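Local coordinates for protein PES4 (Saccharomyces cerevisiae S288C, PDB 6EZ7) that probably binds mRNA, including 3'-untranslated regions and poly(A) or poly(U) tracts, through several RNA recognition motifs, of which this domain is the third, at residues G26-I31 against V46-S51. Residues are numbered along the deposited sequence; the frame is centred on the assembly and turned at random.
Sequences GPIKSI and VTYKNS
A classic beta bulge marks the antiparallel pairing of Ile28–Ile31 with Val46–Tyr48, parts of strands 28-33 and 42-48, the beta hairpin at one edge of the RNA recognition motif sheet. Thr47 O accepts from two successive amides: Lys29 N, 2.7 Å away and in the carbonyl plane but with a bent N-H...O angle of 136°, and Ser30 N, on a straighter line. In return Thr47 N gives Ser30 O a nearly linear bond of 2.9 Å. Beyond the bulge, Lys49 N donates to Pro27 O, and a water bridges that same carbonyl to Asn50 N. On the helix-facing side, Ile28 has CG1 anti to its carbonyl carbon (chi1 -69°), which sets this branch 3.7 Å from CE1 of the Tyr48 ring, while CG2 meets Val46 CG1 at 4.0 Å. Gly26 O lies in plane at the ring edge, 3.5 Å from Tyr48 CE1; Tyr48 OH hydrogen-bonds Phe22 O. With an alanine in place of Ile28, a gap is likely to open between Val46 and the Tyr48 ring, and packing against Phe22 would probably be lost. On the sheet face opposite Ile31 and Val46, Ser30 OG sits 3.3 Å from Thr47 CB, and Thr47 OG1 hydrogen-bonds Ser3 OG on the neighbouring strand. The doubled acceptor thus absorbs the extra residue of the bulge without leaving either amide unbonded, while Ile28, Ile31 and Val46 pack on helix 15-22 and Tyr48 on helix 51-61.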
ATOM      1  N   GLY A  26      -2.958 -10.327   5.632  1.00 27.59           N
ATOM      2  CA  GLY A  26      -1.835 -11.054   6.195  1.00 22.74           C
ATOM      3  C   GLY A  26      -0.924 -10.134   6.980  1.00 26.34           C
ATOM      4  O   GLY A  26      -1.059  -8.915   6.895  1.00 26.89           O
ATOM      5  N   PRO A  27       0.011 -10.716   7.747  1.00 28.93           N
ATOM      6  CA  PRO A  27       0.922  -9.969   8.621  1.00 30.22           C
ATOM      7  C   PRO A  27       1.804  -8.996   7.847  1.00 32.69           C
ATOM      8  O   PRO A  27       2.406  -9.374   6.844  1.00 29.50           O
ATOM      9  CB  PRO A  27       1.776 -11.066   9.271  1.00 26.71           C
ATOM     10  CG  PRO A  27       1.000 -12.331   9.085  1.00 39.24           C
ATOM     11  CD  PRO A  27       0.272 -12.166   7.792  1.00 35.27           C
ATOM     12  N   ILE A  28       1.884  -7.759   8.316  1.00 35.44           N
ATOM     13  CA  ILE A  28       2.711  -6.757   7.663  1.00 32.46           C
ATOM     14  C   ILE A  28       4.101  -6.695   8.290  1.00 31.84           C
ATOM     15  O   ILE A  28       4.240  -6.567   9.507  1.00 31.65           O
ATOM     16  CB  ILE A  28       2.056  -5.368   7.729  1.00 27.24           C
ATOM     17  CG1 ILE A  28       0.813  -5.334   6.838  1.00 24.93           C
ATOM     18  CG2 ILE A  28       3.042  -4.299   7.291  1.00 33.23           C
ATOM     19  CD1 ILE A  28      -0.015  -4.072   6.983  1.00 25.41           C
ATOM     20  N   LYS A  29       5.126  -6.788   7.449  1.00 30.20           N
ATOM     21  CA  LYS A  29       6.506  -6.739   7.917  1.00 30.87           C
ATOM     22  C   LYS A  29       6.939  -5.306   8.213  1.00 35.95           C
ATOM     23  O   LYS A  29       7.499  -5.024   9.274  1.00 37.62           O
ATOM     24  CB  LYS A  29       7.440  -7.371   6.882  1.00 26.22           C
ATOM     25  CG  LYS A  29       8.821  -7.707   7.414  1.00 42.35           C
ATOM     26  CD  LYS A  29       9.661  -8.422   6.367  1.00 49.72           C
ATOM     27  CE  LYS A  29      10.719  -7.499   5.781  1.00 59.88           C
ATOM     28  NZ  LYS A  29      11.882  -8.260   5.243  1.00 62.62           N
ATOM     29  N   SER A  30       6.674  -4.402   7.276  1.00 31.88           N
ATOM     30  CA  SER A  30       7.058  -3.007   7.443  1.00 28.65           C
ATOM     31  C   SER A  30       6.166  -2.078   6.631  1.00 30.04           C
ATOM     32  O   SER A  30       5.588  -2.477   5.620  1.00 26.71           O
ATOM     33  CB  SER A  30       8.523  -2.802   7.048  1.00 37.91           C
ATOM     34  OG  SER A  30       8.743  -3.147   5.691  1.00 45.18           O
ATOM     35  N   ILE A  31       6.059  -0.837   7.096  1.00 22.00           N
ATOM     36  CA  ILE A  31       5.270   0.196   6.436  1.00 23.94           C
ATOM     37  C   ILE A  31       6.036   1.501   6.352  1.00 28.92           C
ATOM     38  O   ILE A  31       6.644   1.937   7.330  1.00 31.81           O
ATOM     39  CB  ILE A  31       3.946   0.490   7.179  1.00 24.66           C
ATOM     40  CG1 ILE A  31       3.093  -0.762   7.312  1.00 33.46           C
ATOM     41  CG2 ILE A  31       3.153   1.582   6.469  1.00 23.63           C
ATOM     42  CD1 ILE A  31       1.729  -0.477   7.881  1.00 36.99           C
ATOM     43  N   VAL A  46       4.273  -0.789   1.524  1.00 19.30           N
ATOM     44  CA  VAL A  46       3.978  -1.841   2.489  1.00 18.32           C
ATOM     45  C   VAL A  46       4.648  -3.144   2.107  1.00 23.76           C
ATOM     46  O   VAL A  46       4.525  -3.611   0.972  1.00 21.03           O
ATOM     47  CB  VAL A  46       2.465  -2.073   2.621  1.00 19.52           C
ATOM     48  CG1 VAL A  46       2.180  -3.239   3.563  1.00 23.35           C
ATOM     49  CG2 VAL A  46       1.791  -0.814   3.117  1.00 19.80           C
ATOM     50  N   THR A  47       5.357  -3.728   3.064  1.00 24.00           N
ATOM     51  CA  THR A  47       6.011  -5.007   2.851  1.00 23.46           C
ATOM     52  C   THR A  47       5.378  -6.084   3.726  1.00 20.12           C
ATOM     53  O   THR A  47       5.285  -5.938   4.944  1.00 21.91           O
ATOM     54  CB  THR A  47       7.514  -4.923   3.140  1.00 28.25           C
ATOM     55  OG1 THR A  47       8.111  -3.970   2.251  1.00 27.88           O
ATOM     56  CG2 THR A  47       8.169  -6.275   2.924  1.00 36.65           C
ATOM     57  N   TYR A  48       4.939  -7.163   3.091  1.00 21.16           N
ATOM     58  CA  TYR A  48       4.324  -8.274   3.801  1.00 19.82           C
ATOM     59  C   TYR A  48       5.351  -9.325   4.198  1.00 22.14           C
ATOM     60  O   TYR A  48       6.362  -9.503   3.519  1.00 27.97           O
ATOM     61  CB  TYR A  48       3.229  -8.907   2.939  1.00 25.50           C
ATOM     62  CG  TYR A  48       1.978  -8.063   2.891  1.00 23.15           C
ATOM     63  CD1 TYR A  48       1.013  -8.172   3.880  1.00 22.16           C
ATOM     64  CD2 TYR A  48       1.772  -7.145   1.870  1.00 22.02           C
ATOM     65  CE1 TYR A  48      -0.129  -7.397   3.853  1.00 19.95           C
ATOM     66  CE2 TYR A  48       0.628  -6.365   1.830  1.00 17.62           C
ATOM     67  CZ  TYR A  48      -0.319  -6.499   2.824  1.00 20.03           C
ATOM     68  OH  TYR A  48      -1.458  -5.728   2.794  1.00 20.13           O
ATOM     69  N   LYS A  49       5.092 -10.016   5.302  1.00 29.73           N
ATOM     70  CA  LYS A  49       5.947 -11.121   5.713  1.00 36.94           C
ATOM     71  C   LYS A  49       5.838 -12.254   4.700  1.00 38.14           C
ATOM     72  O   LYS A  49       6.846 -12.820   4.276  1.00 39.71           O
ATOM     73  CB  LYS A  49       5.574 -11.612   7.113  1.00 39.83           C
ATOM     74  CG  LYS A  49       5.759 -10.559   8.200  1.00 55.16           C
ATOM     75  CD  LYS A  49       5.699 -11.168   9.593  1.00 62.58           C
ATOM     76  CE  LYS A  49       5.999 -10.128  10.662  1.00 66.45           C
ATOM     77  NZ  LYS A  49       5.744 -10.647  12.033  1.00 66.60           N
ATOM     78  N   ASN A  50       4.607 -12.566   4.307  1.00 28.14           N
ATOM     79  CA  ASN A  50       4.352 -13.626   3.342  1.00 31.45           C
ATOM     80  C   ASN A  50       4.065 -13.055   1.960  1.00 32.21           C
ATOM     81  O   ASN A  50       3.167 -12.230   1.794  1.00 31.94           O
ATOM     82  CB  ASN A  50       3.186 -14.499   3.808  1.00 36.42           C
ATOM     83  CG  ASN A  50       3.434 -15.119   5.168  1.00 49.65           C
ATOM     84  OD1 ASN A  50       4.478 -15.728   5.404  1.00 55.67           O
ATOM     85  ND2 ASN A  50       2.477 -14.958   6.077  1.00 55.41           N
ATOM     86  N   SER A  51       4.835 -13.503   0.974  1.00 37.27           N
ATOM     87  CA  SER A  51       4.747 -12.985  -0.388  1.00 38.01           C
ATOM     88  C   SER A  51       3.336 -13.077  -0.960  1.00 41.67           C
ATOM     89  O   SER A  51       2.897 -12.188  -1.691  1.00 39.77           O
ATOM     90  CB  SER A  51       5.721 -13.735  -1.298  1.00 47.18           C
ATOM     91  OG  SER A  51       7.004 -13.822  -0.705  1.00 55.81           O
TER
HETATM   92  O   HOH W   1       2.177 -11.529   5.245  1.00 32.03           O
HETATM   93  O   HOH W   2       7.582  -1.049   3.738  1.00 40.06           O